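Local coordinates for protein NADH dehydrogenase, putative (Plasmodium falciparum, PDB 5JWC) that probably catalyses the FAD-dependent transfer of electrons from NADH to ubiquinone as a type II NADH dehydrogenase, the target of the quinolone inhibitor RYL-552, at residues I337-G341 / D342-I346. Sequence-based numbering, arbitrary orientation.
Sequences IYAIG and DCKKI. With FAD (flavin-adenine dinucleotide), chain C.
Asp-342, just after Gly-341 in the Gly-Asp turn that leaves strand 337-339, binds FAD through both its backbone and its carboxylate, while Gly-341 lets the phosphate come close. The backbone N of Asp-342 donates a nearly straight bond to the phosphate oxygen O2P of FAD (2.8 Å, 163°), and the bare CA of Gly-341 approaches the same O2P to 3.3 Å. The carboxylate of Asp-342 extends along the ribityl chain: chi1 of -74° sets CG beside the backbone N, and OD1 accepts a hydrogen bond from O3' of FAD at 3.1 Å. An acidic residue holding a ribityl hydroxyl at this Gly-Asp step is a hallmark of the pyridine nucleotide-disulphide oxidoreductase family. Cys-343 comes next; its SG stands 3.7 Å from the carbonyl O of Ile-340 and packs against CB of Ala-339. Lys-344 then folds back over the turn. Bends at chi2 (94°) and chi4 bring NZ of Lys-344 to within 3.0 Å of the carbonyl O of Gly-341, the donor lying somewhat off the carbonyl plane, and that oxygen also receives a weak bond from the backbone N of Lys-344. The main partner of the ammonium group is Glu-430 of helix 424-440, with which it forms a salt bridge and whose carboxylate also accepts a hydrogen bond from the backbone N of Gly-341. CB of Lys-344 meets CB of Ala-339 at 4.0 Å. Strand 337-339 forms an edge of the FAD-binding sheet next to strand 131-134, strand 344-346 pairs in parallel with strand 321-323, and helix 424-440 packs against Tyr-338 and Ile-340.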
ATOM      1  N   ILE A 337     -34.147   3.472 -17.569  1.00 37.36           N
ATOM      2  CA  ILE A 337     -33.240   3.657 -16.443  1.00 36.23           C
ATOM      3  C   ILE A 337     -33.587   2.696 -15.292  1.00 38.44           C
ATOM      4  O   ILE A 337     -34.748   2.604 -14.881  1.00 34.54           O
ATOM      5  CB  ILE A 337     -33.265   5.111 -15.947  1.00 36.07           C
ATOM      6  CG1 ILE A 337     -32.971   6.065 -17.115  1.00 33.70           C
ATOM      7  CG2 ILE A 337     -32.246   5.338 -14.798  1.00 29.98           C
ATOM      8  CD1 ILE A 337     -32.866   7.505 -16.703  1.00 36.23           C
ATOM      9  N   TYR A 338     -32.580   1.965 -14.801  1.00 33.48           N
ATOM     10  CA  TYR A 338     -32.725   1.044 -13.675  1.00 29.05           C
ATOM     11  C   TYR A 338     -31.808   1.508 -12.541  1.00 32.90           C
ATOM     12  O   TYR A 338     -30.845   2.241 -12.773  1.00 29.97           O
ATOM     13  CB  TYR A 338     -32.354  -0.393 -14.060  1.00 34.25           C
ATOM     14  CG  TYR A 338     -33.277  -1.067 -15.051  1.00 35.17           C
ATOM     15  CD1 TYR A 338     -34.183  -2.028 -14.634  1.00 32.16           C
ATOM     16  CD2 TYR A 338     -33.216  -0.761 -16.415  1.00 33.47           C
ATOM     17  CE1 TYR A 338     -35.016  -2.662 -15.524  1.00 34.12           C
ATOM     18  CE2 TYR A 338     -34.062  -1.395 -17.330  1.00 37.30           C
ATOM     19  CZ  TYR A 338     -34.959  -2.338 -16.869  1.00 37.07           C
ATOM     20  OH  TYR A 338     -35.804  -2.984 -17.721  1.00 39.84           O
ATOM     21  N   ALA A 339     -32.114   1.109 -11.313  1.00 30.37           N
ATOM     22  CA  ALA A 339     -31.214   1.393 -10.196  1.00 30.02           C
ATOM     23  C   ALA A 339     -31.177   0.194  -9.274  1.00 31.06           C
ATOM     24  O   ALA A 339     -32.200  -0.483  -9.092  1.00 32.52           O
ATOM     25  CB  ALA A 339     -31.637   2.630  -9.452  1.00 29.34           C
ATOM     26  N   ILE A 340     -30.004  -0.089  -8.716  1.00 28.61           N
ATOM     27  CA  ILE A 340     -29.830  -1.254  -7.844  1.00 25.42           C
ATOM     28  C   ILE A 340     -28.930  -0.886  -6.674  1.00 31.03           C
ATOM     29  O   ILE A 340     -28.186   0.099  -6.745  1.00 32.13           O
ATOM     30  CB  ILE A 340     -29.208  -2.449  -8.597  1.00 25.70           C
ATOM     31  CG1 ILE A 340     -27.809  -2.095  -9.109  1.00 28.09           C
ATOM     32  CG2 ILE A 340     -30.085  -2.889  -9.762  1.00 29.68           C
ATOM     33  CD1 ILE A 340     -27.165  -3.252  -9.939  1.00 28.58           C
ATOM     34  N   GLY A 341     -28.980  -1.661  -5.595  1.00 29.36           N
ATOM     35  CA  GLY A 341     -28.079  -1.398  -4.477  1.00 29.33           C
ATOM     36  C   GLY A 341     -28.554  -0.319  -3.521  1.00 28.31           C
ATOM     37  O   GLY A 341     -29.754  -0.052  -3.415  1.00 28.99           O
ATOM     38  N   ASP A 342     -27.606   0.312  -2.831  1.00 28.14           N
ATOM     39  CA  ASP A 342     -27.906   1.255  -1.737  1.00 31.95           C
ATOM     40  C   ASP A 342     -28.514   2.588  -2.174  1.00 33.88           C
ATOM     41  O   ASP A 342     -29.003   3.352  -1.338  1.00 32.72           O
ATOM     42  CB  ASP A 342     -26.635   1.590  -0.967  1.00 28.43           C
ATOM     43  CG  ASP A 342     -26.154   0.458  -0.077  1.00 32.52           C
ATOM     44  OD1 ASP A 342     -26.762  -0.634  -0.065  1.00 30.43           O
ATOM     45  OD2 ASP A 342     -25.124   0.673   0.599  1.00 34.02           O
ATOM     46  N   CYS A 343     -28.443   2.911  -3.463  1.00 32.43           N
ATOM     47  CA  CYS A 343     -28.946   4.222  -3.897  1.00 36.93           C
ATOM     48  C   CYS A 343     -30.462   4.224  -4.125  1.00 38.16           C
ATOM     49  O   CYS A 343     -31.030   5.265  -4.453  1.00 37.97           O
ATOM     50  CB  CYS A 343     -28.249   4.690  -5.189  1.00 31.26           C
ATOM     51  SG  CYS A 343     -28.723   3.767  -6.690  1.00 35.31           S
ATOM     52  N   LYS A 344     -31.114   3.074  -3.955  1.00 32.77           N
ATOM     53  CA  LYS A 344     -32.526   2.944  -4.310  1.00 35.63           C
ATOM     54  C   LYS A 344     -33.379   2.321  -3.202  1.00 36.58           C
ATOM     55  O   LYS A 344     -32.860   1.648  -2.301  1.00 30.22           O
ATOM     56  CB  LYS A 344     -32.678   2.123  -5.600  1.00 27.36           C
ATOM     57  CG  LYS A 344     -32.286   0.654  -5.461  1.00 31.77           C
ATOM     58  CD  LYS A 344     -33.471  -0.254  -5.151  1.00 32.64           C
ATOM     59  CE  LYS A 344     -33.037  -1.711  -4.972  1.00 30.39           C
ATOM     60  NZ  LYS A 344     -32.086  -1.911  -3.820  1.00 31.25           N
ATOM     61  N   LYS A 345     -34.689   2.535  -3.313  1.00 32.63           N
ATOM     62  CA  LYS A 345     -35.697   1.783  -2.564  1.00 36.21           C
ATOM     63  C   LYS A 345     -36.768   1.304  -3.557  1.00 34.74           C
ATOM     64  O   LYS A 345     -37.081   2.007  -4.519  1.00 32.74           O
ATOM     65  CB  LYS A 345     -36.343   2.652  -1.478  1.00 38.31           C
ATOM     66  CG  LYS A 345     -35.494   2.876  -0.208  1.00 39.60           C
ATOM     67  CD  LYS A 345     -34.934   1.580   0.390  1.00 42.24           C
ATOM     68  CE  LYS A 345     -33.870   1.863   1.487  1.00 51.55           C
ATOM     69  NZ  LYS A 345     -33.188   0.597   1.993  1.00 45.32           N
ATOM     70  N   ILE A 346     -37.302   0.105  -3.347  1.00 28.50           N
ATOM     71  CA  ILE A 346     -38.332  -0.441  -4.224  1.00 28.46           C
ATOM     72  C   ILE A 346     -39.738  -0.010  -3.764  1.00 38.49           C
ATOM     73  O   ILE A 346     -40.076  -0.135  -2.586  1.00 33.74           O
ATOM     74  CB  ILE A 346     -38.265  -1.987  -4.274  1.00 34.07           C
ATOM     75  CG1 ILE A 346     -36.887  -2.451  -4.779  1.00 27.87           C
ATOM     76  CG2 ILE A 346     -39.395  -2.558  -5.152  1.00 30.37           C
ATOM     77  CD1 ILE A 346     -36.778  -3.946  -4.940  1.00 28.10           C
TER
HETATM   78  PA  FAD C 601     -21.035   0.423  -3.509  1.00 27.38           P
HETATM   79  O1A FAD C 601     -20.543   1.339  -2.426  1.00 26.51           O
HETATM   80  O2A FAD C 601     -20.598  -0.991  -3.353  1.00 23.19           O
HETATM   81  O5B FAD C 601     -20.599   0.981  -4.955  1.00 29.22           O
HETATM   82  C5B FAD C 601     -20.920   2.287  -5.376  1.00 24.53           C
HETATM   83  C4B FAD C 601     -20.016   2.588  -6.560  1.00 29.97           C
HETATM   84  O4B FAD C 601     -20.460   3.769  -7.198  1.00 30.34           O
HETATM   85  C3B FAD C 601     -18.570   2.829  -6.116  1.00 29.18           C
HETATM   86  O3B FAD C 601     -17.707   2.223  -7.054  1.00 27.79           O
HETATM   87  C2B FAD C 601     -18.412   4.328  -6.240  1.00 30.83           C
HETATM   88  O2B FAD C 601     -17.078   4.669  -6.538  1.00 30.48           O
HETATM   89  C1B FAD C 601     -19.336   4.589  -7.424  1.00 29.62           C
HETATM   90  N9A FAD C 601     -19.817   5.968  -7.551  1.00 33.78           N
HETATM   91  C8A FAD C 601     -20.134   6.852  -6.548  1.00 32.48           C
HETATM   92  N7A FAD C 601     -20.554   8.002  -7.133  1.00 33.99           N
HETATM   93  C5A FAD C 601     -20.511   7.858  -8.476  1.00 33.91           C
HETATM   94  C6A FAD C 601     -20.829   8.719  -9.515  1.00 35.28           C
HETATM   95  N6A FAD C 601     -21.348   9.919  -9.257  1.00 34.88           N
HETATM   96  N1A FAD C 601     -20.692   8.279 -10.811  1.00 37.96           N
HETATM   97  C2A FAD C 601     -20.238   6.998 -11.068  1.00 34.19           C
HETATM   98  N3A FAD C 601     -19.919   6.147 -10.026  1.00 31.22           N
HETATM   99  C4A FAD C 601     -20.048   6.580  -8.752  1.00 31.86           C
HETATM  100  N1  FAD C 601     -23.077  -5.819   3.324  1.00 27.37           N
HETATM  101  C2  FAD C 601     -23.361  -7.137   3.557  1.00 28.77           C
HETATM  102  O2  FAD C 601     -24.307  -7.659   2.979  1.00 28.75           O
HETATM  103  N3  FAD C 601     -22.584  -7.889   4.423  1.00 32.29           N
HETATM  104  C4  FAD C 601     -21.506  -7.343   5.067  1.00 33.72           C
HETATM  105  O4  FAD C 601     -20.825  -8.047   5.826  1.00 34.14           O
HETATM  106  C4X FAD C 601     -21.198  -6.009   4.829  1.00 29.83           C
HETATM  107  N5  FAD C 601     -20.124  -5.414   5.453  1.00 30.94           N
HETATM  108  C5X FAD C 601     -19.838  -4.077   5.196  1.00 29.31           C
HETATM  109  C6  FAD C 601     -18.747  -3.482   5.803  1.00 28.85           C
HETATM  110  C7  FAD C 601     -18.437  -2.147   5.568  1.00 30.57           C
HETATM  111  C7M FAD C 601     -17.241  -1.539   6.264  1.00 31.37           C
HETATM  112  C8  FAD C 601     -19.221  -1.400   4.700  1.00 28.88           C
HETATM  113  C8M FAD C 601     -18.907   0.043   4.433  1.00 33.50           C
HETATM  114  C9  FAD C 601     -20.321  -1.999   4.083  1.00 27.00           C
HETATM  115  C9A FAD C 601     -20.627  -3.336   4.323  1.00 27.63           C
HETATM  116  N10 FAD C 601     -21.711  -3.940   3.710  1.00 26.42           N
HETATM  117  C10 FAD C 601     -21.988  -5.258   3.953  1.00 28.83           C
HETATM  118  C1' FAD C 601     -22.623  -3.165   2.805  1.00 27.03           C
HETATM  119  C2' FAD C 601     -22.237  -3.140   1.348  1.00 25.53           C
HETATM  120  O2' FAD C 601     -20.933  -2.643   1.233  1.00 26.38           O
HETATM  121  C3' FAD C 601     -23.168  -2.163   0.653  1.00 28.74           C
HETATM  122  O3' FAD C 601     -24.516  -2.490   0.898  1.00 27.64           O
HETATM  123  C4' FAD C 601     -22.849  -2.245  -0.830  1.00 29.08           C
HETATM  124  O4' FAD C 601     -21.616  -1.595  -1.001  1.00 28.11           O
HETATM  125  C5' FAD C 601     -23.913  -1.600  -1.704  1.00 26.63           C
HETATM  126  O5' FAD C 601     -23.536  -1.813  -3.048  1.00 28.60           O
HETATM  127  P   FAD C 601     -23.664  -0.610  -4.112  1.00 26.52           P
HETATM  128  O1P FAD C 601     -23.297  -1.126  -5.485  1.00 27.29           O
HETATM  129  O2P FAD C 601     -25.061  -0.070  -3.987  1.00 29.70           O
HETATM  130  O3P FAD C 601     -22.644   0.529  -3.572  1.00 28.47           O